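Local coordinates for putative uncharacterized protein TTHA1012 (PDB 2YZY), which is of unknown function but has a LolA-like fold and may carry lipoproteins to the outer membrane, at residues 9-14 and 148-153; 65-70 and 190-195; 129-134 and 153-158. All blocks are in the same frame, centred on the assembly; numbering follows the deposited sequence.

Contact 1 of 3, residues 9-14 and 148-153; sequences QEILDR and LYILKA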
ATOM      1  N   GLN A   9      -8.037  -3.975 -16.456  1.00 32.46           N
ATOM      2  CA  GLN A   9      -7.701  -5.314 -15.992  1.00 32.53           C
ATOM      3  C   GLN A   9      -6.359  -5.759 -16.560  1.00 31.30           C
ATOM      4  O   GLN A   9      -5.545  -6.355 -15.856  1.00 31.01           O
ATOM      5  CB  GLN A   9      -8.792  -6.306 -16.403  1.00 33.95           C
ATOM      6  CG  GLN A   9      -8.583  -7.709 -15.861  1.00 36.04           C
ATOM      7  CD  GLN A   9      -8.448  -7.730 -14.351  1.00 37.62           C
ATOM      8  OE1 GLN A   9      -9.346  -7.294 -13.629  1.00 39.02           O
ATOM      9  NE2 GLN A   9      -7.321  -8.236 -13.865  1.00 39.07           N
ATOM     10  N   GLU A  10      -6.130  -5.463 -17.836  1.00 30.20           N
ATOM     11  CA  GLU A  10      -4.880  -5.831 -18.489  1.00 29.64           C
ATOM     12  C   GLU A  10      -3.695  -5.166 -17.801  1.00 28.11           C
ATOM     13  O   GLU A  10      -2.649  -5.783 -17.600  1.00 27.09           O
ATOM     14  CB  GLU A  10      -4.904  -5.416 -19.961  1.00 31.87           C
ATOM     15  CG  GLU A  10      -3.576  -5.626 -20.673  1.00 34.96           C
ATOM     16  CD  GLU A  10      -3.605  -5.169 -22.118  1.00 38.19           C
ATOM     17  OE1 GLU A  10      -3.910  -3.983 -22.363  1.00 40.27           O
ATOM     18  OE2 GLU A  10      -3.318  -5.996 -23.008  1.00 39.22           O
ATOM     19  N   ILE A  11      -3.866  -3.895 -17.452  1.00 25.93           N
ATOM     20  CA  ILE A  11      -2.813  -3.138 -16.789  1.00 23.73           C
ATOM     21  C   ILE A  11      -2.529  -3.711 -15.407  1.00 22.99           C
ATOM     22  O   ILE A  11      -1.370  -3.899 -15.030  1.00 22.01           O
ATOM     23  CB  ILE A  11      -3.211  -1.653 -16.666  1.00 22.96           C
ATOM     24  CG1 ILE A  11      -3.314  -1.038 -18.064  1.00 22.43           C
ATOM     25  CG2 ILE A  11      -2.198  -0.904 -15.814  1.00 22.29           C
ATOM     26  CD1 ILE A  11      -3.805   0.389 -18.078  1.00 22.54           C
ATOM     27  N   LEU A  12      -3.587  -3.991 -14.655  1.00 23.60           N
ATOM     28  CA  LEU A  12      -3.431  -4.552 -13.322  1.00 24.08           C
ATOM     29  C   LEU A  12      -2.726  -5.900 -13.409  1.00 24.70           C
ATOM     30  O   LEU A  12      -1.902  -6.231 -12.558  1.00 23.32           O
ATOM     31  CB  LEU A  12      -4.794  -4.710 -12.643  1.00 25.61           C
ATOM     32  CG  LEU A  12      -5.551  -3.412 -12.347  1.00 26.08           C
ATOM     33  CD1 LEU A  12      -6.863  -3.735 -11.645  1.00 28.15           C
ATOM     34  CD2 LEU A  12      -4.692  -2.503 -11.478  1.00 28.23           C
ATOM     35  N   ASP A  13      -3.045  -6.674 -14.444  1.00 24.73           N
ATOM     36  CA  ASP A  13      -2.417  -7.979 -14.625  1.00 25.52           C
ATOM     37  C   ASP A  13      -0.920  -7.817 -14.862  1.00 24.25           C
ATOM     38  O   ASP A  13      -0.119  -8.605 -14.361  1.00 24.59           O
ATOM     39  CB  ASP A  13      -3.047  -8.732 -15.804  1.00 28.53           C
ATOM     40  CG  ASP A  13      -4.508  -9.068 -15.570  1.00 31.33           C
ATOM     41  OD1 ASP A  13      -4.843  -9.527 -14.458  1.00 33.33           O
ATOM     42  OD2 ASP A  13      -5.322  -8.884 -16.502  1.00 34.85           O
ATOM     43  N   ARG A  14      -0.547  -6.795 -15.626  1.00 23.22           N
ATOM     44  CA  ARG A  14       0.858  -6.524 -15.915  1.00 22.88           C
ATOM     45  C   ARG A  14       1.596  -6.162 -14.629  1.00 21.08           C
ATOM     46  O   ARG A  14       2.740  -6.567 -14.419  1.00 20.63           O
ATOM     47  CB  ARG A  14       0.988  -5.373 -16.916  1.00 25.61           C
ATOM     48  CG  ARG A  14       0.475  -5.689 -18.314  1.00 29.67           C
ATOM     49  CD  ARG A  14       0.614  -4.480 -19.230  1.00 33.17           C
ATOM     50  NE  ARG A  14       0.188  -4.770 -20.596  1.00 35.36           N
ATOM     51  CZ  ARG A  14       0.789  -5.645 -21.398  1.00 36.33           C
ATOM     52  NH1 ARG A  14       1.850  -6.319 -20.973  1.00 37.61           N
ATOM     53  NH2 ARG A  14       0.328  -5.848 -22.624  1.00 37.85           N
ATOM     54  N   LEU A 148      -6.174   5.764  -9.741  1.00 12.82           N
ATOM     55  CA  LEU A 148      -5.020   4.900  -9.528  1.00 12.67           C
ATOM     56  C   LEU A 148      -4.061   5.155 -10.682  1.00 11.74           C
ATOM     57  O   LEU A 148      -4.421   4.981 -11.843  1.00 13.59           O
ATOM     58  CB  LEU A 148      -5.435   3.424  -9.512  1.00 12.57           C
ATOM     59  CG  LEU A 148      -4.290   2.402  -9.414  1.00 12.08           C
ATOM     60  CD1 LEU A 148      -3.458   2.668  -8.164  1.00 12.06           C
ATOM     61  CD2 LEU A 148      -4.856   0.988  -9.376  1.00 15.00           C
ATOM     62  N   TYR A 149      -2.846   5.580 -10.355  1.00  9.95           N
ATOM     63  CA  TYR A 149      -1.834   5.877 -11.364  1.00  9.72           C
ATOM     64  C   TYR A 149      -0.790   4.772 -11.417  1.00 11.26           C
ATOM     65  O   TYR A 149      -0.196   4.414 -10.395  1.00 11.98           O
ATOM     66  CB  TYR A 149      -1.183   7.223 -11.043  1.00 10.12           C
ATOM     67  CG  TYR A 149      -2.166   8.370 -11.089  1.00  9.67           C
ATOM     68  CD1 TYR A 149      -2.397   9.068 -12.272  1.00 10.79           C
ATOM     69  CD2 TYR A 149      -2.896   8.732  -9.958  1.00  9.76           C
ATOM     70  CE1 TYR A 149      -3.334  10.102 -12.329  1.00 11.19           C
ATOM     71  CE2 TYR A 149      -3.834   9.761 -10.003  1.00 11.50           C
ATOM     72  CZ  TYR A 149      -4.047  10.441 -11.193  1.00 10.28           C
ATOM     73  OH  TYR A 149      -4.972  11.458 -11.247  1.00 12.83           O
ATOM     74  N   ILE A 150      -0.579   4.239 -12.619  1.00 11.16           N
ATOM     75  CA  ILE A 150       0.366   3.148 -12.844  1.00 12.63           C
ATOM     76  C   ILE A 150       1.468   3.546 -13.822  1.00 11.46           C
ATOM     77  O   ILE A 150       1.188   3.959 -14.950  1.00 13.76           O
ATOM     78  CB  ILE A 150      -0.359   1.909 -13.426  1.00 12.27           C
ATOM     79  CG1 ILE A 150      -1.524   1.499 -12.516  1.00 13.27           C
ATOM     80  CG2 ILE A 150       0.633   0.764 -13.625  1.00 13.47           C
ATOM     81  CD1 ILE A 150      -1.112   1.100 -11.100  1.00 13.64           C
ATOM     82  N   LEU A 151       2.721   3.418 -13.388  1.00 11.81           N
ATOM     83  CA  LEU A 151       3.865   3.742 -14.238  1.00 12.33           C
ATOM     84  C   LEU A 151       3.830   2.799 -15.445  1.00 14.57           C
ATOM     85  O   LEU A 151       3.665   1.592 -15.288  1.00 14.35           O
ATOM     86  CB  LEU A 151       5.172   3.549 -13.457  1.00 14.14           C
ATOM     87  CG  LEU A 151       6.485   3.876 -14.178  1.00 14.92           C
ATOM     88  CD1 LEU A 151       6.526   5.350 -14.535  1.00 17.14           C
ATOM     89  CD2 LEU A 151       7.663   3.527 -13.278  1.00 15.81           C
ATOM     90  N   LYS A 152       3.981   3.345 -16.649  1.00 16.74           N
ATOM     91  CA  LYS A 152       3.939   2.520 -17.859  1.00 18.26           C
ATOM     92  C   LYS A 152       5.202   1.708 -18.149  1.00 18.65           C
ATOM     93  O   LYS A 152       5.118   0.512 -18.427  1.00 19.57           O
ATOM     94  CB  LYS A 152       3.615   3.388 -19.083  1.00 20.34           C
ATOM     95  CG  LYS A 152       2.202   3.957 -19.090  1.00 23.03           C
ATOM     96  CD  LYS A 152       1.933   4.791 -20.341  1.00 26.53           C
ATOM     97  CE  LYS A 152       1.984   3.950 -21.608  1.00 28.22           C
ATOM     98  NZ  LYS A 152       1.725   4.770 -22.828  1.00 30.60           N
ATOM     99  N   ALA A 153       6.361   2.357 -18.085  1.00 19.79           N
ATOM    100  CA  ALA A 153       7.639   1.703 -18.375  1.00 21.40           C
ATOM    101  C   ALA A 153       7.965   0.515 -17.473  1.00 22.46           C
ATOM    102  O   ALA A 153       8.561  -0.466 -17.918  1.00 23.98           O
ATOM    103  CB  ALA A 153       8.763   2.726 -18.308  1.00 21.76           C
TER

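Contact 2 of 3, residues 65-70 and 190-195; sequences GNFTVI and RYPKDA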
ATOM      1  N   GLY A  65       6.052   4.033  14.618  1.00  7.60           N
ATOM      2  CA  GLY A  65       6.552   2.821  15.254  1.00  7.85           C
ATOM      3  C   GLY A  65       5.683   1.591  15.064  1.00  7.68           C
ATOM      4  O   GLY A  65       6.141   0.466  15.270  1.00  8.57           O
ATOM      5  N   ASN A  66       4.427   1.802  14.687  1.00  7.11           N
ATOM      6  CA  ASN A  66       3.501   0.695  14.452  1.00  6.37           C
ATOM      7  C   ASN A  66       3.893  -0.035  13.181  1.00  6.63           C
ATOM      8  O   ASN A  66       4.599   0.504  12.331  1.00  7.88           O
ATOM      9  CB  ASN A  66       2.071   1.201  14.230  1.00  7.13           C
ATOM     10  CG  ASN A  66       1.442   1.777  15.475  1.00  5.94           C
ATOM     11  OD1 ASN A  66       2.113   2.003  16.481  1.00  8.21           O
ATOM     12  ND2 ASN A  66       0.136   2.040  15.404  1.00  9.91           N
ATOM     13  N   PHE A  67       3.442  -1.275  13.056  1.00  7.49           N
ATOM     14  CA  PHE A  67       3.680  -2.011  11.829  1.00  8.01           C
ATOM     15  C   PHE A  67       2.607  -3.069  11.680  1.00  7.92           C
ATOM     16  O   PHE A  67       1.957  -3.467  12.655  1.00  8.54           O
ATOM     17  CB  PHE A  67       5.103  -2.615  11.774  1.00  7.84           C
ATOM     18  CG  PHE A  67       5.363  -3.719  12.763  1.00  8.66           C
ATOM     19  CD1 PHE A  67       4.934  -5.024  12.512  1.00  7.75           C
ATOM     20  CD2 PHE A  67       6.085  -3.463  13.923  1.00  9.17           C
ATOM     21  CE1 PHE A  67       5.228  -6.055  13.405  1.00  8.12           C
ATOM     22  CE2 PHE A  67       6.383  -4.489  14.827  1.00  8.95           C
ATOM     23  CZ  PHE A  67       5.952  -5.787  14.563  1.00  7.80           C
ATOM     24  N   THR A  68       2.391  -3.480  10.440  1.00  7.70           N
ATOM     25  CA  THR A  68       1.399  -4.491  10.126  1.00  8.21           C
ATOM     26  C   THR A  68       2.064  -5.580   9.306  1.00  9.22           C
ATOM     27  O   THR A  68       2.801  -5.296   8.364  1.00 10.14           O
ATOM     28  CB  THR A  68       0.248  -3.900   9.296  1.00  9.01           C
ATOM     29  OG1 THR A  68      -0.393  -2.862  10.039  1.00 12.02           O
ATOM     30  CG2 THR A  68      -0.770  -4.979   8.951  1.00 11.12           C
ATOM     31  N   VAL A  69       1.822  -6.831   9.678  1.00  9.42           N
ATOM     32  CA  VAL A  69       2.377  -7.951   8.933  1.00 10.80           C
ATOM     33  C   VAL A  69       1.186  -8.731   8.398  1.00 12.10           C
ATOM     34  O   VAL A  69       0.283  -9.095   9.154  1.00 13.00           O
ATOM     35  CB  VAL A  69       3.233  -8.876   9.818  1.00 10.31           C
ATOM     36  CG1 VAL A  69       3.735 -10.063   8.990  1.00 14.57           C
ATOM     37  CG2 VAL A  69       4.415  -8.106  10.376  1.00 12.61           C
ATOM     38  N   ILE A  70       1.168  -8.961   7.092  1.00 13.35           N
ATOM     39  CA  ILE A  70       0.066  -9.696   6.492  1.00 17.86           C
ATOM     40  C   ILE A  70       0.559 -10.994   5.875  1.00 19.61           C
ATOM     41  O   ILE A  70       1.572 -11.023   5.177  1.00 18.92           O
ATOM     42  CB  ILE A  70      -0.642  -8.858   5.402  1.00 19.73           C
ATOM     43  CG1 ILE A  70      -1.149  -7.546   6.004  1.00 21.52           C
ATOM     44  CG2 ILE A  70      -1.815  -9.645   4.818  1.00 21.83           C
ATOM     45  CD1 ILE A  70      -1.699  -6.577   4.987  1.00 24.88           C
ATOM     46  N   ARG A 190       9.549 -10.353  11.931  1.00 10.80           N
ATOM     47  CA  ARG A 190      10.155  -9.988  13.206  1.00 10.78           C
ATOM     48  C   ARG A 190       9.155  -9.191  14.036  1.00 10.78           C
ATOM     49  O   ARG A 190       8.293  -8.495  13.493  1.00 10.21           O
ATOM     50  CB  ARG A 190      11.428  -9.163  12.983  1.00  8.61           C
ATOM     51  CG  ARG A 190      11.207  -7.751  12.453  1.00  8.06           C
ATOM     52  CD  ARG A 190      12.550  -7.099  12.151  1.00  7.74           C
ATOM     53  NE  ARG A 190      12.429  -5.668  11.872  1.00  8.34           N
ATOM     54  CZ  ARG A 190      11.916  -5.152  10.758  1.00  7.89           C
ATOM     55  NH1 ARG A 190      11.470  -5.944   9.791  1.00  9.48           N
ATOM     56  NH2 ARG A 190      11.840  -3.832  10.620  1.00  9.07           N
ATOM     57  N   TYR A 191       9.269  -9.299  15.356  1.00 11.57           N
ATOM     58  CA  TYR A 191       8.374  -8.591  16.264  1.00 12.16           C
ATOM     59  C   TYR A 191       9.040  -8.425  17.627  1.00 13.09           C
ATOM     60  O   TYR A 191       9.953  -9.175  17.976  1.00 13.85           O
ATOM     61  CB  TYR A 191       7.070  -9.382  16.429  1.00 14.46           C
ATOM     62  CG  TYR A 191       7.281 -10.733  17.076  1.00 17.48           C
ATOM     63  CD1 TYR A 191       7.404 -10.854  18.460  1.00 19.97           C
ATOM     64  CD2 TYR A 191       7.423 -11.882  16.301  1.00 19.38           C
ATOM     65  CE1 TYR A 191       7.667 -12.086  19.057  1.00 19.83           C
ATOM     66  CE2 TYR A 191       7.686 -13.119  16.888  1.00 19.56           C
ATOM     67  CZ  TYR A 191       7.808 -13.212  18.264  1.00 20.87           C
ATOM     68  OH  TYR A 191       8.079 -14.431  18.847  1.00 23.96           O
ATOM     69  N   PRO A 192       8.597  -7.432  18.411  1.00 11.71           N
ATOM     70  CA  PRO A 192       9.166  -7.198  19.741  1.00 14.23           C
ATOM     71  C   PRO A 192       8.836  -8.393  20.626  1.00 15.57           C
ATOM     72  O   PRO A 192       7.670  -8.749  20.787  1.00 14.39           O
ATOM     73  CB  PRO A 192       8.459  -5.924  20.198  1.00 14.37           C
ATOM     74  CG  PRO A 192       8.176  -5.213  18.903  1.00 14.97           C
ATOM     75  CD  PRO A 192       7.688  -6.338  18.030  1.00 13.49           C
ATOM     76  N   LYS A 193       9.863  -9.010  21.201  1.00 17.89           N
ATOM     77  CA  LYS A 193       9.663 -10.182  22.037  1.00 19.59           C
ATOM     78  C   LYS A 193       8.796  -9.943  23.270  1.00 18.86           C
ATOM     79  O   LYS A 193       8.194 -10.879  23.794  1.00 20.07           O
ATOM     80  CB  LYS A 193      11.018 -10.756  22.461  1.00 21.99           C
ATOM     81  CG  LYS A 193      11.888 -11.216  21.297  1.00 26.26           C
ATOM     82  CD  LYS A 193      11.167 -12.244  20.439  1.00 27.15           C
ATOM     83  CE  LYS A 193      12.097 -12.848  19.400  1.00 29.35           C
ATOM     84  NZ  LYS A 193      13.208 -13.602  20.041  1.00 30.94           N
ATOM     85  N   ASP A 194       8.721  -8.697  23.721  1.00 18.17           N
ATOM     86  CA  ASP A 194       7.931  -8.364  24.901  1.00 17.88           C
ATOM     87  C   ASP A 194       6.532  -7.841  24.566  1.00 16.66           C
ATOM     88  O   ASP A 194       5.834  -7.332  25.441  1.00 15.86           O
ATOM     89  CB  ASP A 194       8.677  -7.329  25.746  1.00 20.06           C
ATOM     90  CG  ASP A 194       8.760  -5.976  25.071  1.00 22.34           C
ATOM     91  OD1 ASP A 194       8.961  -5.930  23.842  1.00 21.77           O
ATOM     92  OD2 ASP A 194       8.632  -4.952  25.774  1.00 26.90           O
ATOM     93  N   ALA A 195       6.119  -7.967  23.308  1.00 13.79           N
ATOM     94  CA  ALA A 195       4.796  -7.490  22.910  1.00 13.57           C
ATOM     95  C   ALA A 195       3.687  -8.243  23.639  1.00 13.52           C
ATOM     96  O   ALA A 195       3.793  -9.445  23.886  1.00 14.50           O
ATOM     97  CB  ALA A 195       4.612  -7.629  21.392  1.00 12.42           C
TER

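Contact 3 of 3, residues 129-134 and 153-158; sequences MAWKLV and ADPRPL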
ATOM      1  N   MET A 129       5.744   8.615 -17.961  1.00 21.02           N
ATOM      2  CA  MET A 129       4.379   8.401 -18.424  1.00 20.44           C
ATOM      3  C   MET A 129       3.687   7.336 -17.587  1.00 19.63           C
ATOM      4  O   MET A 129       4.265   6.292 -17.283  1.00 18.26           O
ATOM      5  CB  MET A 129       4.364   7.991 -19.898  1.00 22.65           C
ATOM      6  CG  MET A 129       4.747   9.108 -20.856  1.00 25.39           C
ATOM      7  SD  MET A 129       3.785  10.607 -20.570  1.00 29.76           S
ATOM      8  CE  MET A 129       2.117   9.963 -20.645  1.00 19.80           C
ATOM      9  N   ALA A 130       2.444   7.611 -17.218  1.00 17.22           N
ATOM     10  CA  ALA A 130       1.671   6.684 -16.411  1.00 16.54           C
ATOM     11  C   ALA A 130       0.238   6.588 -16.908  1.00 15.95           C
ATOM     12  O   ALA A 130      -0.264   7.495 -17.577  1.00 18.32           O
ATOM     13  CB  ALA A 130       1.676   7.140 -14.959  1.00 17.00           C
ATOM     14  N   TRP A 131      -0.407   5.477 -16.583  1.00 14.55           N
ATOM     15  CA  TRP A 131      -1.801   5.266 -16.940  1.00 14.51           C
ATOM     16  C   TRP A 131      -2.628   5.785 -15.775  1.00 14.69           C
ATOM     17  O   TRP A 131      -2.265   5.577 -14.614  1.00 13.97           O
ATOM     18  CB  TRP A 131      -2.113   3.778 -17.104  1.00 16.79           C
ATOM     19  CG  TRP A 131      -1.553   3.138 -18.326  1.00 19.45           C
ATOM     20  CD1 TRP A 131      -1.871   3.423 -19.624  1.00 20.40           C
ATOM     21  CD2 TRP A 131      -0.621   2.052 -18.369  1.00 21.35           C
ATOM     22  NE1 TRP A 131      -1.198   2.577 -20.472  1.00 22.14           N
ATOM     23  CE2 TRP A 131      -0.423   1.725 -19.730  1.00 22.83           C
ATOM     24  CE3 TRP A 131       0.066   1.320 -17.390  1.00 22.53           C
ATOM     25  CZ2 TRP A 131       0.433   0.695 -20.138  1.00 23.94           C
ATOM     26  CZ3 TRP A 131       0.918   0.295 -17.797  1.00 23.79           C
ATOM     27  CH2 TRP A 131       1.092  -0.006 -19.161  1.00 24.58           C
ATOM     28  N   LYS A 132      -3.723   6.470 -16.078  1.00 13.64           N
ATOM     29  CA  LYS A 132      -4.612   6.965 -15.038  1.00 13.51           C
ATOM     30  C   LYS A 132      -5.873   6.112 -15.076  1.00 13.86           C
ATOM     31  O   LYS A 132      -6.618   6.140 -16.059  1.00 14.14           O
ATOM     32  CB  LYS A 132      -4.995   8.433 -15.268  1.00 11.67           C
ATOM     33  CG  LYS A 132      -6.013   8.958 -14.245  1.00 12.59           C
ATOM     34  CD  LYS A 132      -6.557  10.335 -14.623  1.00 11.63           C
ATOM     35  CE  LYS A 132      -7.610  10.809 -13.627  1.00 12.29           C
ATOM     36  NZ  LYS A 132      -8.413  11.951 -14.166  1.00 12.11           N
ATOM     37  N   LEU A 133      -6.097   5.334 -14.024  1.00 14.07           N
ATOM     38  CA  LEU A 133      -7.284   4.495 -13.944  1.00 16.56           C
ATOM     39  C   LEU A 133      -8.278   5.185 -13.022  1.00 15.71           C
ATOM     40  O   LEU A 133      -7.893   5.800 -12.028  1.00 15.43           O
ATOM     41  CB  LEU A 133      -6.937   3.113 -13.383  1.00 15.80           C
ATOM     42  CG  LEU A 133      -5.846   2.296 -14.082  1.00 18.36           C
ATOM     43  CD1 LEU A 133      -5.706   0.951 -13.372  1.00 17.75           C
ATOM     44  CD2 LEU A 133      -6.195   2.091 -15.546  1.00 20.10           C
ATOM     45  N   VAL A 134      -9.559   5.094 -13.357  1.00 17.24           N
ATOM     46  CA  VAL A 134     -10.591   5.717 -12.546  1.00 18.86           C
ATOM     47  C   VAL A 134     -11.726   4.735 -12.299  1.00 20.13           C
ATOM     48  O   VAL A 134     -11.998   3.869 -13.127  1.00 20.36           O
ATOM     49  CB  VAL A 134     -11.143   6.992 -13.229  1.00 19.57           C
ATOM     50  CG1 VAL A 134     -10.043   8.033 -13.339  1.00 20.25           C
ATOM     51  CG2 VAL A 134     -11.682   6.659 -14.611  1.00 20.68           C
ATOM     52  N   ALA A 153       6.361   2.357 -18.085  1.00 19.79           N
ATOM     53  CA  ALA A 153       7.639   1.703 -18.375  1.00 21.40           C
ATOM     54  C   ALA A 153       7.965   0.515 -17.473  1.00 22.46           C
ATOM     55  O   ALA A 153       8.561  -0.466 -17.918  1.00 23.98           O
ATOM     56  CB  ALA A 153       8.763   2.726 -18.308  1.00 21.76           C
ATOM     57  N   ASP A 154       7.584   0.616 -16.206  1.00 21.81           N
ATOM     58  CA  ASP A 154       7.823  -0.445 -15.232  1.00 20.82           C
ATOM     59  C   ASP A 154       6.547  -0.514 -14.399  1.00 20.05           C
ATOM     60  O   ASP A 154       6.476   0.043 -13.304  1.00 19.07           O
ATOM     61  CB  ASP A 154       9.036  -0.087 -14.364  1.00 23.39           C
ATOM     62  CG  ASP A 154       9.362  -1.155 -13.333  1.00 23.59           C
ATOM     63  OD1 ASP A 154       9.214  -2.354 -13.645  1.00 25.04           O
ATOM     64  OD2 ASP A 154       9.782  -0.793 -12.215  1.00 27.06           O
ATOM     65  N   PRO A 155       5.517  -1.198 -14.924  1.00 18.34           N
ATOM     66  CA  PRO A 155       4.202  -1.372 -14.298  1.00 16.88           C
ATOM     67  C   PRO A 155       4.168  -1.560 -12.788  1.00 16.21           C
ATOM     68  O   PRO A 155       4.448  -2.642 -12.274  1.00 16.43           O
ATOM     69  CB  PRO A 155       3.626  -2.569 -15.044  1.00 20.23           C
ATOM     70  CG  PRO A 155       4.166  -2.364 -16.419  1.00 19.12           C
ATOM     71  CD  PRO A 155       5.610  -2.015 -16.150  1.00 19.50           C
ATOM     72  N   ARG A 156       3.808  -0.487 -12.090  1.00 15.08           N
ATOM     73  CA  ARG A 156       3.697  -0.487 -10.637  1.00 13.74           C
ATOM     74  C   ARG A 156       2.919   0.765 -10.242  1.00 11.99           C
ATOM     75  O   ARG A 156       2.912   1.758 -10.973  1.00 11.43           O
ATOM     76  CB  ARG A 156       5.084  -0.491  -9.984  1.00 13.63           C
ATOM     77  CG  ARG A 156       5.924   0.755 -10.212  1.00 12.98           C
ATOM     78  CD  ARG A 156       7.359   0.519  -9.740  1.00 12.88           C
ATOM     79  NE  ARG A 156       8.205   1.701  -9.882  1.00 15.18           N
ATOM     80  CZ  ARG A 156       8.136   2.779  -9.103  1.00 16.53           C
ATOM     81  NH1 ARG A 156       7.256   2.834  -8.113  1.00 14.47           N
ATOM     82  NH2 ARG A 156       8.950   3.806  -9.319  1.00 19.67           N
ATOM     83  N   PRO A 157       2.240   0.729  -9.086  1.00 12.40           N
ATOM     84  CA  PRO A 157       1.456   1.874  -8.618  1.00 11.29           C
ATOM     85  C   PRO A 157       2.314   3.057  -8.198  1.00 11.57           C
ATOM     86  O   PRO A 157       3.367   2.893  -7.580  1.00 11.44           O
ATOM     87  CB  PRO A 157       0.664   1.307  -7.436  1.00 12.20           C
ATOM     88  CG  PRO A 157       0.700  -0.188  -7.650  1.00 17.40           C
ATOM     89  CD  PRO A 157       2.084  -0.414  -8.173  1.00 13.84           C
ATOM     90  N   LEU A 158       1.856   4.256  -8.534  1.00  9.85           N
ATOM     91  CA  LEU A 158       2.582   5.460  -8.170  1.00  8.35           C
ATOM     92  C   LEU A 158       1.760   6.353  -7.259  1.00  7.77           C
ATOM     93  O   LEU A 158       2.316   7.116  -6.465  1.00  9.40           O
ATOM     94  CB  LEU A 158       2.953   6.268  -9.416  1.00 11.53           C
ATOM     95  CG  LEU A 158       3.979   5.688 -10.385  1.00 11.62           C
ATOM     96  CD1 LEU A 158       4.124   6.620 -11.582  1.00 14.08           C
ATOM     97  CD2 LEU A 158       5.309   5.518  -9.672  1.00 13.53           C
TER
HETATM   98  O   HOH W   1       6.714   5.192 -17.930  1.00 23.97           O

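Contact 1 of 3, residues 9-14 and 148-153
Helix 7-18 passes over one face of strand 145-151, with the CA of Ile-11 8.1 Å from the CA of Ile-150, the nearest pair of the two backbones. As in the LolA-like fold, where helices lid an unclosed, strongly curved antiparallel sheet, this helix lies against the strands, and here two apolar pairs make the join. Ile-11 sits with its branch CG2 anti to the backbone N (chi1, to CG1, -65°), which turns that methyl onto the strand. Ile-11 CG2 meets Ile-150 CG2 at 3.9 Å and also rests on CB and CG1 of that residue, so one methyl of the helix touches the whole branch point of its partner. The two isoleucine side chains run past each other in opposite senses. Near the start of the strand segment, CD2 of Leu-12 comes within 4.1 Å of CD2 of Leu-148, one methyl against another, while the two side chains cross at a slant. Ile-11 also packs on Leu-119 and, together with Ile-150, on Trp-131, so neighbouring strands complete the apolar bed under the helix. On the helix itself, one turn joins Gln-9 to Asp-13: Gln-9 NE2 donates to Asp-13 OD1 at 2.9 Å, with a weak second bond to OD2. OD1 lies almost in the plane of the Gln-9 amide, but the NE2 nitrogen approaches OD1 from 39° out of the carboxylate plane.

Contact 2 of 3, residues 65-70 and 190-195
Phe-67 holds its CG between the backbone N and the carbonyl carbon (chi1 68°), and this torsion sends the ring out from the strand toward the loop 190-195. Its far end does the touching. Phe-67 CZ lies 3.7 Å from Arg-190 O, an oblique approach, and 4.1 Å from Tyr-191 CA. Pro-192 comes from the opposite direction and meets the ring at its edge, near the plane, with Pro-192 CD 3.9 Å from Phe-67 CZ and equally close to CE2. Tyr-191 offers its backbone and CB, whereas its own ring leads away from Phe-67. The phenylalanine therefore rests on three consecutive residues of an extended piece of chain, through apolar contacts with Tyr-191 and Pro-192 and a close approach to the carbonyl oxygen of Arg-190. Just beyond, a type I turn from Pro-192 to Ala-195 is closed by the backbone bond from Ala-195 N to Pro-192 O, at 3.1 Å, and reverses the loop. An alanine at Phe-67 is likely to leave a gap beside Pro-192 CD and Tyr-191 CA, with the loop less firmly seated against the strand.

Arg-54 ties the two sides together, hydrogen-bonding through NH1 to Arg-190 O and forming a cation-pi contact with Phe-67. The guanidinium of Arg-190 is held by Glu-56 through NH2 and by the carbonyl of Gln-187 through NH1. Strand 67-70 lies between strands 52-59 and 75-79, with Tyr-78 of the latter touching both Phe-67 and Pro-192, while the loop leads from the short helix 185-188 into strand 196-199, which runs parallel to strand 84-88.

Contact 3 of 3, residues 129-134 and 153-158
Ala-130 CB meets Leu-158 CD1 at 4.2 Å, a loose methyl-to-methyl contact between buried residues. Next along the strand, Trp-131 brings the six-membered end of its indole to Pro-155: CZ3 of Trp-131 is 4.4 Å from Pro-155 CG, which lies at the ring edge, near its plane. Water 1 spans the gap between the backbones, donating to Met-129 O at 2.8 Å and accepting from Ala-153 N at 2.9 Å, so both polar groups find a partner without meeting directly.

Further out, Trp-131 lies on the helix side of strand 145-151, whereas Leu-158 packs on Leu-151 on the other side, so the two touches lie on different sides of that strand. The Pro-155 turn is tethered to Asn-18, whose ND2 donates to both Pro-155 O and Asp-154 OD1; that carboxylate oxygen also forms a salt bridge with Arg-180. Between the segments runs strand 145-151, bonded through its backbone to both neighbours. Three successive antiparallel strands, 128-136, 145-151 and 156-163, with the outer pair touching past the middle one, form a beta meander, part of this LolA-like fold.

Contacts 1 and 3 are parts of one region: their centres are 5 Å apart, they share Ala-153, and their segments alternate along the chain. Backbone bonds are probable from Trp-131 N to Ile-150 O (2.7 Å) and from Leu-133 N to Leu-148 O (2.8 Å). Lys-152 CG of contact 1 also packs 3.5 Å from Trp-131 CD2 of contact 3. Contact 2 lies across the chain's centre from both, about 32 Å away between centres, with nearest atoms about 16 Å from contact 1 and about 14 Å from contact 3. Contacts 1 and 3 beside the helix and contact 2 are thus linked through the intervening strands rather than by touch.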